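Local coordinates for protein proteasome accessory factor B/C (PafBC) (Paenarthrobacter aurescens, PDB 6SJ9) that probably acts as a transcriptional regulator of the bacterial DNA damage response, combining helix-turn-helix regions with WYL domains of Sm-like fold, at residues 489-494 / 552-557; 507-512 / 518-523. All blocks are in the same frame, centred on the assembly; numbering follows the deposited sequence.

Both contacts belong to the second WYL domain, their centres about 11 Å apart. Contact 1 lays helix 489-501 against strand 554-560, whereas contact 2 pairs the next two strands in the chain, 503-510 and 517-530, and is thus nested inside the loop that contact 1 closes. Strand 503-510 has 554-560 on one flank and 517-530 on the other, so it ties the two contacts together. A probable hydrogen bond from Glu-555 N to Arg-508 O (2.8 Å) joins them, as does another from Arg-553 NH2 to Phe-510 O (2.8 Å). The potassium ion is held by Leu-16, Thr-18, Ile-81, Lys-83 and Ser-85, none of which lies in these segments.

Contact 1 (489-494 / 552-557); sequences AQAFAA and DRVESL
Ala-491 and Leu-557 bring the two backbones nearest, their CA atoms 6.5 Å apart, where the first turns of helix 489-501 pass the beginning of strand 554-560. The helix is regular here, with Ala-493 N bonded to Ala-489 O and Ala-494 N to Gln-490 O, so that Ala-491 and Ala-494 face the strand one turn apart. On the other side the chain leaves a short 3-10 segment at 552-553 and turns a corner at Glu-555. Glu-555, with helix-like angles (phi -86°, psi -43°), and Ser-556 together face Arg-508 and form a classic beta bulge. A helix packed on a five-stranded antiparallel sheet of order 4-3-2-1-5, with a 3-10 turn between the fourth and fifth strands, is the Sm-like fold of the WYL domain; 554-560 is the fifth strand and pairs with the first.

The contact itself is small and apolar, carried by three methyl groups. Ala-491 CB is directed toward the strand and touches both partners, 4.0 Å from Leu-557 CD1 and 4.1 Å from Val-554 CG1. Val-554 CG1 and Leu-557 CD1 lie 3.8 Å apart, so the three form a nearly equilateral triangle. Val-554 takes part with the branch that stands anti to its backbone N (chi1 169°); CG2 lies farther from the alanine. Leu-557 CD1 also approaches Ala-491 O, while Leu-557 CB comes within 4.6 Å of Ala-494 CB. Beyond this patch, Leu-557 also touches Leu-507 of the neighbouring strand 503-510, and Ala-491 touches Leu-551. Phe-492 turns away from the strand and makes a T-shaped contact with Trp-534, and Arg-553 forms a salt bridge with Asp-584.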
loop_
_atom_site.group_PDB
_atom_site.type_symbol
_atom_site.label_atom_id
_atom_site.label_comp_id
_atom_site.label_asym_id
_atom_site.label_seq_id
_atom_site.Cartn_x
_atom_site.Cartn_y
_atom_site.Cartn_z
ATOM N N ALA A 489 -16.487 -9.383 25.150
ATOM C CA ALA A 489 -17.487 -8.369 25.475
ATOM C C ALA A 489 -17.142 -7.617 26.746
ATOM O O ALA A 489 -17.419 -6.413 26.869
ATOM C CB ALA A 489 -18.873 -9.009 25.621
ATOM N N GLN A 490 -16.603 -8.331 27.726
ATOM C CA GLN A 490 -16.238 -7.706 28.985
ATOM C C GLN A 490 -15.147 -6.663 28.778
ATOM O O GLN A 490 -15.220 -5.549 29.307
ATOM C CB GLN A 490 -15.755 -8.781 29.979
ATOM C CG GLN A 490 -15.202 -8.216 31.275
ATOM C CD GLN A 490 -14.972 -9.279 32.350
ATOM O OE1 GLN A 490 -15.727 -10.252 32.460
ATOM N NE2 GLN A 490 -13.962 -9.061 33.188
ATOM N N ALA A 491 -14.119 -7.010 28.019
ATOM C CA ALA A 491 -13.070 -6.025 27.756
ATOM C C ALA A 491 -13.592 -4.873 26.876
ATOM O O ALA A 491 -13.220 -3.699 27.076
ATOM C CB ALA A 491 -11.879 -6.734 27.126
ATOM N N PHE A 492 -14.479 -5.186 25.922
ATOM C CA PHE A 492 -15.067 -4.138 25.074
ATOM C C PHE A 492 -15.830 -3.115 25.924
ATOM O O PHE A 492 -15.650 -1.909 25.760
ATOM C CB PHE A 492 -15.977 -4.779 24.015
ATOM C CG PHE A 492 -16.573 -3.813 23.045
ATOM C CD1 PHE A 492 -17.685 -3.047 23.379
ATOM C CD2 PHE A 492 -16.031 -3.683 21.776
ATOM C CE1 PHE A 492 -18.250 -2.139 22.444
ATOM C CE2 PHE A 492 -16.577 -2.795 20.849
ATOM C CZ PHE A 492 -17.700 -2.021 21.175
ATOM N N ALA A 493 -16.616 -3.584 26.892
ATOM C CA ALA A 493 -17.373 -2.674 27.747
ATOM C C ALA A 493 -16.455 -1.883 28.694
ATOM O O ALA A 493 -16.676 -0.687 28.937
ATOM C CB ALA A 493 -18.412 -3.475 28.545
ATOM N N ALA A 494 -15.412 -2.515 29.223
ATOM C CA ALA A 494 -14.526 -1.761 30.122
ATOM C C ALA A 494 -13.758 -0.672 29.365
ATOM O O ALA A 494 -13.630 0.469 29.841
ATOM C CB ALA A 494 -13.583 -2.727 30.838
ATOM N N ASP A 552 -8.697 -9.200 21.365
ATOM C CA ASP A 552 -8.716 -10.617 21.669
ATOM C C ASP A 552 -7.417 -11.045 22.272
ATOM O O ASP A 552 -7.237 -12.245 22.466
ATOM C CB ASP A 552 -9.034 -11.494 20.422
ATOM C CG ASP A 552 -7.945 -11.467 19.322
ATOM O OD1 ASP A 552 -6.772 -11.069 19.537
ATOM O OD2 ASP A 552 -8.276 -11.890 18.186
ATOM N N ARG A 553 -6.508 -10.098 22.575
ATOM C CA ARG A 553 -5.311 -10.445 23.342
ATOM C C ARG A 553 -5.319 -9.867 24.746
ATOM O O ARG A 553 -4.348 -10.044 25.473
ATOM C CB ARG A 553 -4.023 -10.063 22.592
ATOM C CG ARG A 553 -3.852 -11.092 21.494
ATOM C CD ARG A 553 -2.485 -11.280 20.921
ATOM N NE ARG A 553 -1.335 -10.836 21.708
ATOM C CZ ARG A 553 -0.204 -10.501 21.102
ATOM N NH1 ARG A 553 -0.157 -10.594 19.775
ATOM N NH2 ARG A 553 0.848 -10.085 21.772
ATOM N N VAL A 554 -6.402 -9.217 25.153
ATOM C CA VAL A 554 -6.489 -8.725 26.509
ATOM C C VAL A 554 -6.672 -9.892 27.453
ATOM O O VAL A 554 -7.629 -10.660 27.320
ATOM C CB VAL A 554 -7.651 -7.733 26.630
ATOM C CG1 VAL A 554 -7.941 -7.419 28.109
ATOM C CG2 VAL A 554 -7.290 -6.479 25.868
ATOM N N GLU A 555 -5.814 -9.983 28.465
ATOM C CA GLU A 555 -6.104 -10.948 29.522
ATOM C C GLU A 555 -7.011 -10.327 30.564
ATOM O O GLU A 555 -7.988 -10.948 30.973
ATOM C CB GLU A 555 -4.843 -11.464 30.198
ATOM C CG GLU A 555 -5.093 -12.735 31.007
ATOM C CD GLU A 555 -5.250 -12.481 32.491
ATOM O OE1 GLU A 555 -6.038 -13.212 33.133
ATOM O OE2 GLU A 555 -4.576 -11.569 33.029
ATOM N N SER A 556 -6.757 -9.083 30.953
ATOM C CA SER A 556 -7.732 -8.423 31.808
ATOM C C SER A 556 -7.474 -6.933 31.740
ATOM O O SER A 556 -6.359 -6.486 31.435
ATOM C CB SER A 556 -7.657 -8.939 33.258
ATOM O OG SER A 556 -6.468 -8.483 33.835
ATOM N N LEU A 557 -8.528 -6.166 32.028
ATOM C CA LEU A 557 -8.465 -4.708 32.076
ATOM C C LEU A 557 -9.236 -4.273 33.294
ATOM O O LEU A 557 -10.383 -4.703 33.458
ATOM C CB LEU A 557 -9.137 -4.089 30.861
ATOM C CG LEU A 557 -8.381 -4.125 29.566
ATOM C CD1 LEU A 557 -9.370 -3.894 28.468
ATOM C CD2 LEU A 557 -7.421 -2.996 29.610
#

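Contact 2 (507-512 / 518-523); sequences LRYFSL and TERDVD
Arg-508 and Glu-519 form a salt bridge on one face of the two-stranded pairing, side by side and pointing the same way. Arg-508 NE gives a nearly straight bond to Glu-519 OE2 (3.0 Å, 165°), and NH2 adds a weak one to the same oxygen. OE2 lies in the guanidinium plane but is met from above its own carboxylate plane, the two groups being turned 37° apart. The other oxygen, OE1, binds Arg-506.

Four backbone bonds join Leu-507 to Arg-520 and Tyr-509 to Thr-518, the shortest from Leu-507 N to Arg-520 O (2.7 Å). Their side chains share the opposite face. There Arg-520 bends at chi3 (103°), which brings NH1 back to Thr-518 OG1 at 2.8 Å, in the guanidinium plane; NH1 also pairs with Glu-583. A water links Thr-518 OG1 to Tyr-509 O. With a leucine in place of Arg-520, Glu-583 would probably be left without this positive mate, and the Thr-518 hydroxyl freer to turn.

Deeper in, Leu-507 CD2 packs on Arg-520 CG (4.1 Å) and Val-522 CG1 (4.2 Å), while Tyr-509 meets Phe-549 edge-to-face and bonds Arg-550 N through its hydroxyl. This is the antiparallel hairpin of the first two strands of an Sm-like WYL domain.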
loop_
_atom_site.group_PDB
_atom_site.type_symbol
_atom_site.label_atom_id
_atom_site.label_comp_id
_atom_site.label_asym_id
_atom_site.label_seq_id
_atom_site.Cartn_x
_atom_site.Cartn_y
_atom_site.Cartn_z
ATOM N N LEU A 507 -3.766 -2.774 32.181
ATOM C CA LEU A 507 -3.929 -3.768 31.131
ATOM C C LEU A 507 -2.921 -4.893 31.339
ATOM O O LEU A 507 -1.721 -4.647 31.563
ATOM C CB LEU A 507 -3.728 -3.131 29.752
ATOM C CG LEU A 507 -3.450 -4.118 28.633
ATOM C CD1 LEU A 507 -4.709 -4.993 28.332
ATOM C CD2 LEU A 507 -2.967 -3.285 27.410
ATOM N N ARG A 508 -3.412 -6.112 31.288
ATOM C CA ARG A 508 -2.593 -7.318 31.194
ATOM C C ARG A 508 -2.782 -7.883 29.795
ATOM O O ARG A 508 -3.895 -8.236 29.416
ATOM C CB ARG A 508 -2.973 -8.332 32.259
ATOM C CG ARG A 508 -2.408 -7.902 33.643
ATOM C CD ARG A 508 -2.890 -8.904 34.636
ATOM N NE ARG A 508 -2.624 -8.495 35.982
ATOM C CZ ARG A 508 -3.261 -9.034 37.014
ATOM N NH1 ARG A 508 -4.184 -9.972 36.781
ATOM N NH2 ARG A 508 -2.976 -8.646 38.256
ATOM N N TYR A 509 -1.730 -7.868 28.995
ATOM C CA TYR A 509 -1.838 -8.142 27.570
ATOM C C TYR A 509 -1.070 -9.427 27.302
ATOM O O TYR A 509 0.102 -9.499 27.639
ATOM C CB TYR A 509 -1.257 -6.977 26.780
ATOM C CG TYR A 509 -1.556 -6.988 25.303
ATOM C CD1 TYR A 509 -2.860 -6.905 24.848
ATOM C CD2 TYR A 509 -0.526 -7.016 24.358
ATOM C CE1 TYR A 509 -3.179 -6.884 23.484
ATOM C CE2 TYR A 509 -0.838 -7.026 22.964
ATOM C CZ TYR A 509 -2.171 -6.955 22.548
ATOM O OH TYR A 509 -2.519 -6.898 21.199
ATOM N N PHE A 510 -1.733 -10.434 26.707
ATOM C CA PHE A 510 -1.067 -11.682 26.331
ATOM C C PHE A 510 0.036 -11.442 25.300
ATOM O O PHE A 510 -0.103 -10.643 24.385
ATOM C CB PHE A 510 -2.055 -12.687 25.728
ATOM C CG PHE A 510 -2.916 -13.379 26.732
ATOM C CD1 PHE A 510 -2.376 -14.193 27.678
ATOM C CD2 PHE A 510 -4.303 -13.235 26.668
ATOM C CE1 PHE A 510 -3.165 -14.813 28.593
ATOM C CE2 PHE A 510 -5.101 -13.865 27.543
ATOM C CZ PHE A 510 -4.532 -14.657 28.522
ATOM N N SER A 511 1.133 -12.157 25.447
ATOM C CA SER A 511 2.121 -12.229 24.389
ATOM C C SER A 511 1.555 -13.011 23.194
ATOM O O SER A 511 0.479 -13.613 23.259
ATOM C CB SER A 511 3.371 -12.916 24.896
ATOM O OG SER A 511 2.969 -14.250 25.179
ATOM N N LEU A 512 2.307 -13.021 22.093
ATOM C CA LEU A 512 1.809 -13.692 20.891
ATOM C C LEU A 512 1.432 -15.148 21.168
ATOM O O LEU A 512 0.325 -15.579 20.837
ATOM C CB LEU A 512 2.851 -13.608 19.772
ATOM C CG LEU A 512 2.431 -14.162 18.404
ATOM C CD1 LEU A 512 1.023 -13.683 17.998
ATOM C CD2 LEU A 512 3.447 -13.721 17.357
ATOM N N THR A 518 2.240 -9.067 29.537
ATOM C CA THR A 518 2.850 -7.821 29.961
ATOM C C THR A 518 1.768 -7.065 30.734
ATOM O O THR A 518 0.562 -7.185 30.442
ATOM C CB THR A 518 3.366 -6.978 28.775
ATOM O OG1 THR A 518 2.310 -6.787 27.829
ATOM C CG2 THR A 518 4.540 -7.667 28.060
ATOM N N GLU A 519 2.208 -6.277 31.710
ATOM C CA GLU A 519 1.324 -5.508 32.567
ATOM C C GLU A 519 1.678 -4.038 32.422
ATOM O O GLU A 519 2.850 -3.670 32.535
ATOM C CB GLU A 519 1.461 -5.972 34.030
ATOM C CG GLU A 519 0.263 -5.620 34.920
ATOM C CD GLU A 519 0.405 -6.015 36.438
ATOM O OE1 GLU A 519 1.533 -5.948 37.038
ATOM O OE2 GLU A 519 -0.638 -6.446 37.002
ATOM N N ARG A 520 0.669 -3.198 32.193
ATOM C CA ARG A 520 0.953 -1.810 31.905
ATOM C C ARG A 520 -0.286 -0.962 32.121
ATOM O O ARG A 520 -1.408 -1.433 31.927
ATOM C CB ARG A 520 1.412 -1.636 30.467
ATOM C CG ARG A 520 0.409 -2.308 29.519
ATOM C CD ARG A 520 0.936 -2.145 28.140
ATOM N NE ARG A 520 1.527 -3.326 27.640
ATOM C CZ ARG A 520 2.259 -3.381 26.531
ATOM N NH1 ARG A 520 2.666 -4.557 26.132
ATOM N NH2 ARG A 520 2.592 -2.298 25.837
ATOM N N ASP A 521 -0.051 0.298 32.502
ATOM C CA ASP A 521 -1.081 1.328 32.600
ATOM C C ASP A 521 -1.254 1.975 31.239
ATOM O O ASP A 521 -0.261 2.330 30.602
ATOM C CB ASP A 521 -0.676 2.400 33.633
ATOM C CG ASP A 521 -0.711 1.845 35.082
ATOM O OD1 ASP A 521 -1.602 1.026 35.432
ATOM O OD2 ASP A 521 0.173 2.211 35.831
ATOM N N VAL A 522 -2.499 2.095 30.772
ATOM C CA VAL A 522 -2.791 2.722 29.484
ATOM C C VAL A 522 -3.928 3.735 29.609
ATOM O O VAL A 522 -4.855 3.569 30.410
ATOM C CB VAL A 522 -3.136 1.686 28.389
ATOM C CG1 VAL A 522 -2.115 0.662 28.376
ATOM C CG2 VAL A 522 -4.483 1.004 28.659
ATOM N N ASP A 523 -3.849 4.785 28.786
ATOM C CA ASP A 523 -4.937 5.727 28.587
ATOM C C ASP A 523 -5.672 5.245 27.356
ATOM O O ASP A 523 -5.175 5.435 26.238
ATOM C CB ASP A 523 -4.431 7.162 28.370
ATOM C CG ASP A 523 -3.592 7.692 29.538
ATOM O OD1 ASP A 523 -3.909 7.415 30.728
ATOM O OD2 ASP A 523 -2.653 8.474 29.259
HETATM O O HOH W 1 2.380 -8.826 25.723
#